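Protein toll (Drosophila melanogaster, PDB 4LXR) acts as the transmembrane receptor for the activated cytokine Spätzle C-106, signalling in embryonic dorsal-ventral patterning and antifungal immunity. Local coordinates at residues A[427-432]-A[457-462]; A[147-152]-A[167-172]; A[330-335]-A[355-360]; A[724-729]-A[750-755]. All coordinates share one frame; numbering follows the deposited sequence. Where two conformers were deposited one is given.

How the interactions relate
All four contacts belong to the extracellular leucine-rich-repeat part of the receptor, and none touches another. They follow the chain in the order interaction 2, interaction 3, interaction 1, interaction 4, with successive centres about 49, 34 and 67 Å apart. Interactions 2, 3 and 1 pack loops within or between turns of the long repeat array. Interaction 4 lies in the second C-terminal cap, about 121 Å from interaction 2, centre to centre. Of the four, only interaction 2 comes within reach of the Spätzle chain, through Ser150 and His151; interaction 1 instead has an N-linked sugar beside Ser457. Interactions 1, 3 and 4 are packing contacts that no other protein chain of the assembly touches.

Interaction 1 of 4, residues A[427-432]-A[457-462]; sequences QPLLDI and SIIFVY. With NAG (2-acetamido-2-deoxy-beta-D-glucopyranose), chain M.
Ile432 covers Phe460 at a junction between two successive leucine-rich repeats, LRR 12 and LRR 13, where the short helix 429-433 leans on the loop that leads into helix 463-467. The tight part is a CH-pi contact: the methyl CD1 of Ile432 stands 3.4 Å from the centroid of the Phe460 ring, 14° off the ring normal, and CG2 of Ile432 reaches ring atom CD1 of Phe460 at 3.5 Å. A chi1 of 174° swings the Phe460 ring away from its own backbone N and toward the helix, while its CD2 lies 3.6 Å above the plane of the Tyr462 ring. Phe460 and Tyr462 are both buried, and Trp465 meets the ring of Tyr462. Toward solvent the packing thins. Leu429, an exposed residue, touches through a single methyl pair, its CD1 lying 3.9 Å from CD1 of Ile459. Earlier in the same loop, Ser457 OG makes a weak hydrogen bond to O3 of the N-acetylglucosamine on Asn481. Gln427, bent at chi2, runs past Tyr462 in the opposite direction with the amide turned 66° from the ring, bringing its CB to 3.2 Å from Tyr462 OH.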
loop_
_atom_site.group_PDB
_atom_site.type_symbol
_atom_site.label_atom_id
_atom_site.label_comp_id
_atom_site.label_asym_id
_atom_site.label_seq_id
_atom_site.Cartn_x
_atom_site.Cartn_y
_atom_site.Cartn_z
ATOM N N GLN A 427 27.217 12.918 -7.057
ATOM C CA GLN A 427 27.337 13.209 -8.476
ATOM C C GLN A 427 27.559 14.689 -8.828
ATOM O O GLN A 427 26.726 15.534 -8.510
ATOM C CB GLN A 427 26.105 12.684 -9.198
ATOM C CG GLN A 427 26.215 12.772 -10.701
ATOM C CD GLN A 427 27.364 11.955 -11.250
ATOM O OE1 GLN A 427 27.469 10.758 -10.989
ATOM N NE2 GLN A 427 28.232 12.598 -12.015
ATOM N N PRO A 428 28.689 15.000 -9.494
ATOM C CA PRO A 428 29.029 16.367 -9.917
ATOM C C PRO A 428 28.150 16.898 -11.052
ATOM O O PRO A 428 27.877 16.190 -12.021
ATOM C CB PRO A 428 30.487 16.242 -10.380
ATOM C CG PRO A 428 30.652 14.810 -10.719
ATOM C CD PRO A 428 29.807 14.070 -9.728
ATOM N N LEU A 429 27.738 18.156 -10.923
ATOM C CA LEU A 429 26.704 18.747 -11.769
ATOM C C LEU A 429 27.095 18.832 -13.232
ATOM O O LEU A 429 26.264 18.638 -14.119
ATOM C CB LEU A 429 26.335 20.143 -11.255
ATOM C CG LEU A 429 25.136 20.275 -10.308
ATOM C CD1 LEU A 429 25.164 19.239 -9.180
ATOM C CD2 LEU A 429 25.094 21.690 -9.741
ATOM N N LEU A 430 28.362 19.131 -13.481
ATOM C CA LEU A 430 28.834 19.284 -14.843
ATOM C C LEU A 430 28.897 17.953 -15.590
ATOM O O LEU A 430 28.595 17.895 -16.780
ATOM C CB LEU A 430 30.183 19.989 -14.864
ATOM C CG LEU A 430 30.541 20.514 -16.244
ATOM C CD1 LEU A 430 29.430 21.410 -16.765
ATOM C CD2 LEU A 430 31.838 21.268 -16.186
ATOM N N ASP A 431 29.298 16.892 -14.899
ATOM C CA ASP A 431 29.245 15.547 -15.467
ATOM C C ASP A 431 27.853 15.230 -16.011
ATOM O O ASP A 431 27.720 14.668 -17.098
ATOM C CB ASP A 431 29.647 14.498 -14.430
ATOM C CG ASP A 431 31.150 14.366 -14.285
ATOM O OD1 ASP A 431 31.764 15.236 -13.631
ATOM O OD2 ASP A 431 31.720 13.397 -14.836
ATOM N N ILE A 432 26.826 15.609 -15.251
ATOM C CA ILE A 432 25.434 15.432 -15.672
ATOM C C ILE A 432 25.080 16.247 -16.923
ATOM O O ILE A 432 24.618 15.687 -17.912
ATOM C CB ILE A 432 24.442 15.775 -14.531
ATOM C CG1 ILE A 432 24.615 14.800 -13.364
ATOM C CG2 ILE A 432 23.008 15.755 -15.035
ATOM C CD1 ILE A 432 24.951 13.398 -13.818
ATOM N N SER A 457 18.339 11.743 -2.361
ATOM C CA SER A 457 18.781 12.996 -2.990
ATOM C C SER A 457 19.365 12.775 -4.375
ATOM O O SER A 457 20.345 13.402 -4.750
ATOM C CB SER A 457 19.805 13.710 -2.117
ATOM O OG SER A 457 19.189 14.170 -0.935
ATOM N N ILE A 458 18.770 11.856 -5.122
ATOM C CA ILE A 458 19.199 11.587 -6.475
ATOM C C ILE A 458 18.859 12.814 -7.323
ATOM O O ILE A 458 17.809 13.446 -7.128
ATOM C CB ILE A 458 18.492 10.332 -7.022
ATOM C CG1 ILE A 458 18.745 9.132 -6.095
ATOM C CG2 ILE A 458 18.923 10.036 -8.441
ATOM C CD1 ILE A 458 20.168 8.663 -6.078
ATOM N N ILE A 459 19.761 13.169 -8.235
ATOM C CA ILE A 459 19.540 14.309 -9.117
ATOM C C ILE A 459 19.518 13.901 -10.581
ATOM O O ILE A 459 19.282 14.723 -11.454
ATOM C CB ILE A 459 20.629 15.402 -8.931
ATOM C CG1 ILE A 459 22.012 14.843 -9.245
ATOM C CG2 ILE A 459 20.609 15.943 -7.523
ATOM C CD1 ILE A 459 23.088 15.903 -9.261
ATOM N N PHE A 460 19.751 12.626 -10.852
ATOM C CA PHE A 460 20.041 12.211 -12.218
ATOM C C PHE A 460 19.549 10.800 -12.498
ATOM O O PHE A 460 19.686 9.910 -11.652
ATOM C CB PHE A 460 21.559 12.294 -12.414
ATOM C CG PHE A 460 22.048 11.774 -13.728
ATOM C CD1 PHE A 460 21.764 12.446 -14.908
ATOM C CD2 PHE A 460 22.854 10.647 -13.778
ATOM C CE1 PHE A 460 22.244 11.982 -16.128
ATOM C CE2 PHE A 460 23.338 10.175 -14.985
ATOM C CZ PHE A 460 23.033 10.849 -16.167
ATOM N N VAL A 461 18.988 10.596 -13.687
ATOM C CA VAL A 461 18.636 9.258 -14.153
ATOM C C VAL A 461 19.864 8.575 -14.758
ATOM O O VAL A 461 20.244 8.870 -15.884
ATOM C CB VAL A 461 17.522 9.315 -15.216
ATOM C CG1 VAL A 461 17.183 7.930 -15.684
ATOM C CG2 VAL A 461 16.291 10.020 -14.659
ATOM N N TYR A 462 20.480 7.667 -14.003
ATOM C CA TYR A 462 21.736 7.020 -14.409
ATOM C C TYR A 462 21.640 6.116 -15.635
ATOM O O TYR A 462 20.567 5.638 -15.985
ATOM C CB TYR A 462 22.356 6.255 -13.221
ATOM C CG TYR A 462 23.021 7.178 -12.235
ATOM C CD1 TYR A 462 22.262 7.980 -11.384
ATOM C CD2 TYR A 462 24.409 7.275 -12.173
ATOM C CE1 TYR A 462 22.871 8.852 -10.491
ATOM C CE2 TYR A 462 25.027 8.131 -11.269
ATOM C CZ TYR A 462 24.254 8.921 -10.437
ATOM O OH TYR A 462 24.867 9.776 -9.549
HETATM C C1 NAG M . 17.568 18.109 -2.412
HETATM C C2 NAG M . 17.217 18.661 -1.012
HETATM C C3 NAG M . 18.385 18.497 -0.024
HETATM C C4 NAG M . 19.723 18.930 -0.622
HETATM C C5 NAG M . 19.867 18.471 -2.071
HETATM C C6 NAG M . 21.182 17.784 -2.353
HETATM C C7 NAG M . 15.604 20.467 -0.602
HETATM C C8 NAG M . 15.309 21.930 -0.759
HETATM N N2 NAG M . 16.782 20.052 -1.078
HETATM O O3 NAG M . 18.453 17.158 0.459
HETATM O O4 NAG M . 19.874 20.343 -0.539
HETATM O O5 NAG M . 18.840 17.525 -2.374
HETATM O O6 NAG M . 21.415 17.677 -3.750
HETATM O O7 NAG M . 14.811 19.697 -0.067
#

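Interaction 2 of 4, residues A[147-152]-A[167-172]; sequences RNLSHL and DDLENL
The guanidinium of Arg147 has Asp168 over one face and Glu170 at its edge, and the three residues form a salt-bridge network. Asp168 OD1 lies 2.7 Å from Arg147 NH2, its carboxylate plane turned 54° from the guanidinium. Glu170 OE1 meets Arg147 NH1 near the guanidinium plane, but the modelled separation is too short to be trusted; Arg147 was also deposited in two conformers, so the fine detail of this network is doubtful. Extended from CG to NE, the arginine chain crosses Glu170 at about a right angle and brings its guanidinium to both carboxylates. Asp168 OD2 has its own partner in the backbone N of Asp145.

A side-chain-to-backbone bond adds to it: Asn171 ND2 donates to Arg147 O at 2.9 Å with an N-H...O angle of 156°, while Asn171 OD1 accepts from Lys195. A water binds Leu149 O at 2.8 Å and accepts from Asn171 N at 2.9 Å, joining the two backbones. Inward, Leu172 CD1 packs 3.9 Å from Leu152 CB and also against Leu149 CB, and Leu152 CD2 meets Leu169 CD1 at 4.2 Å. Ser150 and His151, by contrast, pack on Leu107 of the Spätzle chain. Buried leucines beneath a polar, hydrated loop are characteristic of successive turns of a leucine-rich-repeat solenoid, here the start of LRR 1 against the junction of LRR 1 and LRR 2.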
loop_
_atom_site.group_PDB
_atom_site.type_symbol
_atom_site.label_atom_id
_atom_site.label_comp_id
_atom_site.label_asym_id
_atom_site.label_seq_id
_atom_site.Cartn_x
_atom_site.Cartn_y
_atom_site.Cartn_z
ATOM N N ARG A 147 -11.921 -42.331 26.521
ATOM C CA ARG A 147 -10.679 -42.968 26.081
ATOM C C ARG A 147 -10.424 -42.829 24.571
ATOM O O ARG A 147 -9.442 -43.361 24.049
ATOM C CB ARG A 147 -10.607 -44.439 26.546
ATOM C CG ARG A 147 -10.468 -44.614 28.079
ATOM C CD ARG A 147 -9.831 -45.957 28.491
ATOM N NE ARG A 147 -9.653 -46.071 29.947
ATOM C CZ ARG A 147 -8.506 -45.843 30.591
ATOM N NH1 ARG A 147 -7.418 -45.490 29.912
ATOM N NH2 ARG A 147 -8.442 -45.961 31.914
ATOM N N ASN A 148 -11.298 -42.094 23.881
ATOM C CA ASN A 148 -11.111 -41.791 22.465
ATOM C C ASN A 148 -10.674 -40.364 22.176
ATOM O O ASN A 148 -10.322 -40.039 21.035
ATOM C CB ASN A 148 -12.396 -42.062 21.706
ATOM C CG ASN A 148 -12.249 -43.176 20.726
ATOM O OD1 ASN A 148 -12.141 -44.348 21.111
ATOM N ND2 ASN A 148 -12.243 -42.831 19.438
ATOM N N LEU A 149 -10.724 -39.508 23.191
ATOM C CA LEU A 149 -10.367 -38.122 22.999
ATOM C C LEU A 149 -8.910 -37.962 22.567
ATOM O O LEU A 149 -8.000 -38.459 23.228
ATOM C CB LEU A 149 -10.590 -37.320 24.276
ATOM C CG LEU A 149 -11.934 -36.712 24.648
ATOM C CD1 LEU A 149 -11.717 -35.791 25.854
ATOM C CD2 LEU A 149 -12.581 -35.941 23.465
ATOM N N SER A 150 -8.685 -37.246 21.470
ATOM C CA SER A 150 -7.326 -36.902 21.097
ATOM C C SER A 150 -7.069 -35.420 21.334
ATOM O O SER A 150 -5.918 -35.003 21.478
ATOM C CB SER A 150 -7.036 -37.302 19.644
ATOM O OG SER A 150 -7.609 -36.397 18.738
ATOM N N HIS A 151 -8.134 -34.621 21.412
ATOM C CA HIS A 151 -7.968 -33.161 21.536
ATOM C C HIS A 151 -8.951 -32.607 22.556
ATOM O O HIS A 151 -10.152 -32.807 22.440
ATOM C CB HIS A 151 -8.144 -32.455 20.183
ATOM C CG HIS A 151 -7.754 -31.001 20.193
ATOM N ND1 HIS A 151 -8.431 -30.043 20.929
ATOM C CD2 HIS A 151 -6.767 -30.340 19.538
ATOM C CE1 HIS A 151 -7.859 -28.864 20.746
ATOM N NE2 HIS A 151 -6.854 -29.014 19.900
ATOM N N LEU A 152 -8.428 -31.910 23.557
ATOM C CA LEU A 152 -9.236 -31.446 24.665
ATOM C C LEU A 152 -8.977 -29.975 24.845
ATOM O O LEU A 152 -7.816 -29.554 24.890
ATOM C CB LEU A 152 -8.837 -32.183 25.975
ATOM C CG LEU A 152 -9.402 -31.600 27.288
ATOM C CD1 LEU A 152 -10.951 -31.754 27.308
ATOM C CD2 LEU A 152 -8.783 -32.270 28.532
ATOM N N ASP A 167 -7.246 -39.414 34.149
ATOM C CA ASP A 167 -7.219 -40.880 34.333
ATOM C C ASP A 167 -7.483 -41.678 33.044
ATOM O O ASP A 167 -6.795 -42.646 32.768
ATOM C CB ASP A 167 -8.240 -41.320 35.415
ATOM C CG ASP A 167 -7.647 -41.352 36.839
ATOM O OD1 ASP A 167 -6.539 -40.818 37.039
ATOM O OD2 ASP A 167 -8.300 -41.910 37.760
ATOM N N ASP A 168 -8.474 -41.271 32.248
ATOM C CA ASP A 168 -8.883 -42.103 31.104
ATOM C C ASP A 168 -8.491 -41.530 29.728
ATOM O O ASP A 168 -8.966 -41.995 28.679
ATOM C CB ASP A 168 -10.391 -42.365 31.180
ATOM C CG ASP A 168 -10.787 -43.130 32.446
ATOM O OD1 ASP A 168 -10.022 -44.023 32.867
ATOM O OD2 ASP A 168 -11.844 -42.829 33.027
ATOM N N LEU A 169 -7.606 -40.536 29.725
ATOM C CA LEU A 169 -7.278 -39.823 28.480
ATOM C C LEU A 169 -6.054 -40.422 27.783
ATOM O O LEU A 169 -5.094 -39.727 27.475
ATOM C CB LEU A 169 -7.072 -38.342 28.779
ATOM C CG LEU A 169 -8.226 -37.742 29.582
ATOM C CD1 LEU A 169 -8.027 -36.251 29.788
ATOM C CD2 LEU A 169 -9.560 -38.032 28.909
ATOM N N GLU A 170 -6.087 -41.727 27.559
ATOM C CA GLU A 170 -4.924 -42.444 27.044
ATOM C C GLU A 170 -4.666 -42.080 25.586
ATOM O O GLU A 170 -3.558 -42.255 25.080
ATOM C CB GLU A 170 -5.137 -43.962 27.160
ATOM C CG GLU A 170 -6.322 -44.459 26.334
ATOM C CD GLU A 170 -6.795 -45.852 26.741
ATOM O OE1 GLU A 170 -6.585 -46.231 27.907
ATOM O OE2 GLU A 170 -7.373 -46.567 25.894
ATOM N N ASN A 171 -5.691 -41.596 24.894
ATOM C CA ASN A 171 -5.477 -41.208 23.510
ATOM C C ASN A 171 -5.164 -39.743 23.288
ATOM O O ASN A 171 -4.916 -39.341 22.157
ATOM C CB ASN A 171 -6.610 -41.693 22.607
ATOM C CG ASN A 171 -6.340 -43.095 22.072
ATOM O OD1 ASN A 171 -5.242 -43.376 21.580
ATOM N ND2 ASN A 171 -7.319 -43.986 22.198
ATOM N N LEU A 172 -5.146 -38.959 24.366
ATOM C CA LEU A 172 -4.932 -37.514 24.249
ATOM C C LEU A 172 -3.608 -37.129 23.569
ATOM O O LEU A 172 -2.522 -37.613 23.934
ATOM C CB LEU A 172 -5.078 -36.809 25.607
ATOM C CG LEU A 172 -5.649 -35.388 25.459
ATOM C CD1 LEU A 172 -7.010 -35.426 24.776
ATOM C CD2 LEU A 172 -5.748 -34.648 26.813
HETATM O O HOH W 1 -5.181 -43.346 30.876
HETATM O O HOH W 2 -8.991 -46.260 23.494
HETATM O O HOH W 3 -8.150 -40.173 25.457
#

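Interaction 3 of 4, residues A[330-335]-A[355-360]; sequences LPATLL and PDSLFA
This is apolar loop-on-loop packing between equivalent positions of consecutive repeats, LRR 8 and LRR 9, in the segments that follow strands 319-321 and 343-345. Leu330 and Leu358 meet through methyls, CD1 of Leu330 to CD2 of Leu358 at 3.8 Å. Each segment bends in a type I beta turn that begins at a proline, Pro331 to Leu334 and Pro355 to Leu358, and the backbones come nearest at Ala332 and Leu358, whose CA atoms are 4.8 Å apart.

Leu358 carries the largest share of the buried surface. A trans chi1 of 176° sends its two methyls between the loops: CD1 approaches Pro331 O at 3.6 Å as well as CB of Leu334. Beside it, Ala332 CB rests on Pro355 CB at 3.7 Å, and the CG of Pro355 lies against the carbonyl O of Leu330. No direct hydrogen bond crosses the interface. Instead a water accepts from Leu335 N at 2.9 Å and sits 2.6 Å from Ala332 O and 2.7 Å from Leu358 O, so that one water bridges backbone polar atoms of both segments.

Leu335 and Phe359 run alongside each other, CD1 of Leu335 4.0 Å from CE1 of Phe359; both side chains reach Leu344 of strand 343-345. Leu334 packs back on Leu310 and Phe311 of the preceding loop, while Phe359 continues onto Ile382 of the following one.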
loop_
_atom_site.group_PDB
_atom_site.type_symbol
_atom_site.label_atom_id
_atom_site.label_comp_id
_atom_site.label_asym_id
_atom_site.label_seq_id
_atom_site.Cartn_x
_atom_site.Cartn_y
_atom_site.Cartn_z
ATOM N N LEU A 330 26.208 -6.179 15.863
ATOM C CA LEU A 330 26.207 -7.620 16.052
ATOM C C LEU A 330 27.650 -8.093 16.050
ATOM O O LEU A 330 28.453 -7.571 15.286
ATOM C CB LEU A 330 25.460 -8.299 14.904
ATOM C CG LEU A 330 23.964 -8.022 14.791
ATOM C CD1 LEU A 330 23.402 -8.774 13.601
ATOM C CD2 LEU A 330 23.255 -8.435 16.076
ATOM N N PRO A 331 27.985 -9.095 16.885
ATOM C CA PRO A 331 29.362 -9.612 16.837
ATOM C C PRO A 331 29.599 -10.207 15.462
ATOM O O PRO A 331 28.668 -10.774 14.899
ATOM C CB PRO A 331 29.376 -10.737 17.882
ATOM C CG PRO A 331 28.028 -10.717 18.549
ATOM C CD PRO A 331 27.087 -9.927 17.698
ATOM N N ALA A 332 30.805 -10.065 14.928
ATOM C CA ALA A 332 31.139 -10.576 13.603
ATOM C C ALA A 332 30.958 -12.098 13.435
ATOM O O ALA A 332 30.748 -12.570 12.322
ATOM C CB ALA A 332 32.587 -10.151 13.206
ATOM N N THR A 333 31.050 -12.866 14.522
ATOM C CA THR A 333 30.963 -14.332 14.417
ATOM C C THR A 333 29.540 -14.878 14.585
ATOM O O THR A 333 29.323 -16.083 14.482
ATOM C CB THR A 333 31.893 -15.057 15.434
ATOM O OG1 THR A 333 31.494 -14.732 16.774
ATOM C CG2 THR A 333 33.375 -14.678 15.220
ATOM N N LEU A 334 28.579 -13.994 14.839
ATOM C CA LEU A 334 27.219 -14.413 15.167
ATOM C C LEU A 334 26.632 -15.456 14.216
ATOM O O LEU A 334 25.985 -16.406 14.664
ATOM C CB LEU A 334 26.273 -13.214 15.237
ATOM C CG LEU A 334 24.892 -13.606 15.776
ATOM C CD1 LEU A 334 25.005 -14.136 17.203
ATOM C CD2 LEU A 334 23.914 -12.448 15.714
ATOM N N LEU A 335 26.875 -15.287 12.915
ATOM C CA LEU A 335 26.247 -16.130 11.899
ATOM C C LEU A 335 27.252 -16.990 11.150
ATOM O O LEU A 335 26.982 -17.466 10.048
ATOM C CB LEU A 335 25.462 -15.275 10.904
ATOM C CG LEU A 335 24.366 -14.400 11.508
ATOM C CD1 LEU A 335 23.807 -13.478 10.463
ATOM C CD2 LEU A 335 23.241 -15.237 12.111
ATOM N N PRO A 355 29.542 -5.666 10.994
ATOM C CA PRO A 355 30.905 -6.032 10.611
ATOM C C PRO A 355 30.913 -6.579 9.199
ATOM O O PRO A 355 29.989 -7.297 8.827
ATOM C CB PRO A 355 31.266 -7.142 11.606
ATOM C CG PRO A 355 30.380 -6.882 12.780
ATOM C CD PRO A 355 29.077 -6.438 12.157
ATOM N N ASP A 356 31.951 -6.240 8.444
ATOM C CA ASP A 356 32.111 -6.651 7.056
ATOM C C ASP A 356 32.026 -8.158 6.854
ATOM O O ASP A 356 31.606 -8.620 5.788
ATOM C CB ASP A 356 33.443 -6.120 6.499
ATOM C CG ASP A 356 33.329 -4.689 5.969
ATOM O OD1 ASP A 356 32.196 -4.178 5.837
ATOM O OD2 ASP A 356 34.371 -4.082 5.661
ATOM N N SER A 357 32.420 -8.921 7.872
ATOM C CA SER A 357 32.476 -10.375 7.760
ATOM C C SER A 357 31.200 -11.070 8.274
ATOM O O SER A 357 31.107 -12.298 8.280
ATOM C CB SER A 357 33.718 -10.909 8.492
ATOM O OG SER A 357 33.550 -10.905 9.910
ATOM N N LEU A 358 30.209 -10.289 8.688
ATOM C CA LEU A 358 29.029 -10.870 9.341
ATOM C C LEU A 358 28.297 -11.878 8.447
ATOM O O LEU A 358 27.845 -12.931 8.917
ATOM C CB LEU A 358 28.073 -9.763 9.820
ATOM C CG LEU A 358 26.747 -10.222 10.448
ATOM C CD1 LEU A 358 26.969 -10.960 11.775
ATOM C CD2 LEU A 358 25.791 -9.048 10.638
ATOM N N PHE A 359 28.209 -11.563 7.155
ATOM C CA PHE A 359 27.487 -12.396 6.194
ATOM C C PHE A 359 28.449 -13.188 5.326
ATOM O O PHE A 359 28.129 -13.524 4.185
ATOM C CB PHE A 359 26.570 -11.538 5.292
ATOM C CG PHE A 359 25.547 -10.735 6.055
ATOM C CD1 PHE A 359 24.666 -11.366 6.931
ATOM C CD2 PHE A 359 25.474 -9.358 5.911
ATOM C CE1 PHE A 359 23.722 -10.628 7.652
ATOM C CE2 PHE A 359 24.543 -8.599 6.636
ATOM C CZ PHE A 359 23.659 -9.235 7.504
ATOM N N ALA A 360 29.626 -13.489 5.854
ATOM C CA ALA A 360 30.619 -14.204 5.060
ATOM C C ALA A 360 30.224 -15.654 4.774
ATOM O O ALA A 360 30.608 -16.204 3.742
ATOM C CB ALA A 360 31.999 -14.136 5.716
HETATM O O HOH W 4 28.820 -14.018 11.241
HETATM O O HOH W 5 28.114 -15.419 8.272
#

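Interaction 4 of 4, residues A[724-729]-A[750-755]; sequences NPWMCD and NEMMCV
Matching first torsions at Cys728 (chi1 -60°) and Cys754 (chi1 -65°) place each SG anti to its own carbonyl carbon, and the two sulfurs join in a 2.0 Å SG-SG disulfide. Its chi3 of -77° gives the bridge a left-handed twist. Close by, Val755 N donates an almost straight hydrogen bond to Trp726 O at 3.2 Å, so one covalent and one polar link tie the same pair of segments.

The Trp726 indole is enclosed on three sides. Met752, bent at chi3, lays its CE over one face in a CH-pi contact, 4.3 Å from the centroid of the five-membered ring; CB of Asn724 lies 3.3 Å above the opposite face; and Met753 O sits in plane at the edge, 3.4 Å from Trp726 CD1. The indole NE1 is satisfied by Leu721 O, and the amide of Asn724 by backbone atoms including Ile694 O. A water donates to Asn724 O and accepts from Met753 N, both at 2.9 Å. Pro725 CB touches Val755 CG2.

All this belongs to the second C-terminal cap: helix 733-740 covers Trp726 with Leu735 and Met752 with Thr739, while strand 753-754 pairs antiparallel with strand 761-762 through Cys754 and Thr761.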
loop_
_atom_site.group_PDB
_atom_site.type_symbol
_atom_site.label_atom_id
_atom_site.label_comp_id
_atom_site.label_asym_id
_atom_site.label_seq_id
_atom_site.Cartn_x
_atom_site.Cartn_y
_atom_site.Cartn_z
ATOM N N ASN A 724 -10.005 57.266 -39.017
ATOM C CA ASN A 724 -9.168 58.314 -39.591
ATOM C C ASN A 724 -9.995 59.373 -40.322
ATOM O O ASN A 724 -11.008 59.054 -40.940
ATOM C CB ASN A 724 -8.122 57.715 -40.536
ATOM C CG ASN A 724 -7.001 57.012 -39.791
ATOM O OD1 ASN A 724 -6.069 57.653 -39.314
ATOM N ND2 ASN A 724 -7.085 55.688 -39.695
ATOM N N PRO A 725 -9.563 60.641 -40.256
ATOM C CA PRO A 725 -10.279 61.725 -40.955
ATOM C C PRO A 725 -9.977 61.744 -42.450
ATOM O O PRO A 725 -9.290 62.657 -42.926
ATOM C CB PRO A 725 -9.728 62.995 -40.297
ATOM C CG PRO A 725 -8.363 62.614 -39.823
ATOM C CD PRO A 725 -8.442 61.142 -39.441
ATOM N N TRP A 726 -10.478 60.746 -43.176
ATOM C CA TRP A 726 -10.202 60.619 -44.602
ATOM C C TRP A 726 -10.743 61.804 -45.420
ATOM O O TRP A 726 -11.881 62.237 -45.232
ATOM C CB TRP A 726 -10.734 59.285 -45.140
ATOM C CG TRP A 726 -10.125 58.099 -44.447
ATOM C CD1 TRP A 726 -10.754 57.223 -43.617
ATOM C CD2 TRP A 726 -8.755 57.679 -44.512
ATOM N NE1 TRP A 726 -9.866 56.273 -43.169
ATOM C CE2 TRP A 726 -8.631 56.532 -43.702
ATOM C CE3 TRP A 726 -7.622 58.160 -45.181
ATOM C CZ2 TRP A 726 -7.420 55.854 -43.543
ATOM C CZ3 TRP A 726 -6.418 57.492 -45.015
ATOM C CH2 TRP A 726 -6.329 56.346 -44.201
ATOM N N MET A 727 -9.898 62.323 -46.305
ATOM C CA MET A 727 -10.269 63.408 -47.214
ATOM C C MET A 727 -10.752 62.799 -48.520
ATOM O O MET A 727 -9.955 62.371 -49.352
ATOM C CB MET A 727 -9.068 64.336 -47.457
ATOM C CG MET A 727 -9.290 65.421 -48.502
ATOM S SD MET A 727 -10.508 66.656 -47.999
ATOM C CE MET A 727 -10.022 66.958 -46.296
ATOM N N CYS A 728 -12.067 62.738 -48.676
ATOM C CA CYS A 728 -12.677 62.090 -49.838
ATOM C C CYS A 728 -13.008 63.079 -50.956
ATOM O O CYS A 728 -14.155 63.458 -51.159
ATOM C CB CYS A 728 -13.900 61.256 -49.418
ATOM S SG CYS A 728 -13.450 59.920 -48.216
ATOM N N ASP A 729 -11.970 63.503 -51.665
ATOM C CA ASP A 729 -12.128 64.241 -52.902
ATOM C C ASP A 729 -11.381 63.494 -53.994
ATOM O O ASP A 729 -11.135 62.300 -53.880
ATOM C CB ASP A 729 -11.598 65.668 -52.770
ATOM C CG ASP A 729 -10.193 65.717 -52.194
ATOM O OD1 ASP A 729 -9.599 64.645 -51.960
ATOM O OD2 ASP A 729 -9.686 66.832 -51.982
ATOM N N ASN A 750 -16.114 48.866 -43.438
ATOM C CA ASN A 750 -17.422 49.498 -43.281
ATOM C C ASN A 750 -17.437 50.674 -42.305
ATOM O O ASN A 750 -18.371 51.475 -42.318
ATOM C CB ASN A 750 -18.488 48.464 -42.870
ATOM C CG ASN A 750 -18.769 47.438 -43.959
ATOM O OD1 ASN A 750 -19.004 47.785 -45.122
ATOM N ND2 ASN A 750 -18.742 46.162 -43.585
ATOM N N GLU A 751 -16.402 50.788 -41.473
ATOM C CA GLU A 751 -16.314 51.871 -40.485
ATOM C C GLU A 751 -15.453 53.051 -40.934
ATOM O O GLU A 751 -15.295 54.030 -40.193
ATOM C CB GLU A 751 -15.802 51.357 -39.130
ATOM C CG GLU A 751 -16.849 50.635 -38.308
ATOM C CD GLU A 751 -17.257 49.310 -38.926
ATOM O OE1 GLU A 751 -16.362 48.476 -39.193
ATOM O OE2 GLU A 751 -18.472 49.113 -39.163
ATOM N N MET A 752 -14.880 52.961 -42.130
ATOM C CA MET A 752 -14.163 54.106 -42.689
ATOM C C MET A 752 -15.135 55.253 -43.029
ATOM O O MET A 752 -16.192 55.041 -43.633
ATOM C CB MET A 752 -13.348 53.692 -43.911
ATOM C CG MET A 752 -12.255 52.677 -43.594
ATOM S SD MET A 752 -11.529 52.025 -45.110
ATOM C CE MET A 752 -10.665 53.473 -45.747
ATOM N N MET A 753 -14.770 56.457 -42.614
ATOM C CA MET A 753 -15.613 57.636 -42.747
ATOM C C MET A 753 -14.894 58.705 -43.554
ATOM O O MET A 753 -13.701 58.923 -43.366
ATOM C CB MET A 753 -15.941 58.202 -41.357
ATOM C CG MET A 753 -16.694 57.248 -40.452
ATOM S SD MET A 753 -18.287 56.724 -41.164
ATOM C CE MET A 753 -19.247 58.217 -41.008
ATOM N N CYS A 754 -15.629 59.342 -44.461
ATOM C CA CYS A 754 -15.208 60.555 -45.156
ATOM C C CYS A 754 -15.689 61.765 -44.363
ATOM O O CYS A 754 -16.884 61.894 -44.086
ATOM C CB CYS A 754 -15.846 60.615 -46.548
ATOM S SG CYS A 754 -15.321 59.324 -47.678
ATOM N N VAL A 755 -14.780 62.665 -44.007
ATOM C CA VAL A 755 -15.152 63.746 -43.095
ATOM C C VAL A 755 -15.332 65.129 -43.745
ATOM O O VAL A 755 -14.684 66.094 -43.363
ATOM C CB VAL A 755 -14.210 63.788 -41.853
ATOM C CG1 VAL A 755 -14.261 62.448 -41.125
ATOM C CG2 VAL A 755 -12.770 64.124 -42.242
HETATM O O HOH W 6 -12.481 56.585 -40.902
#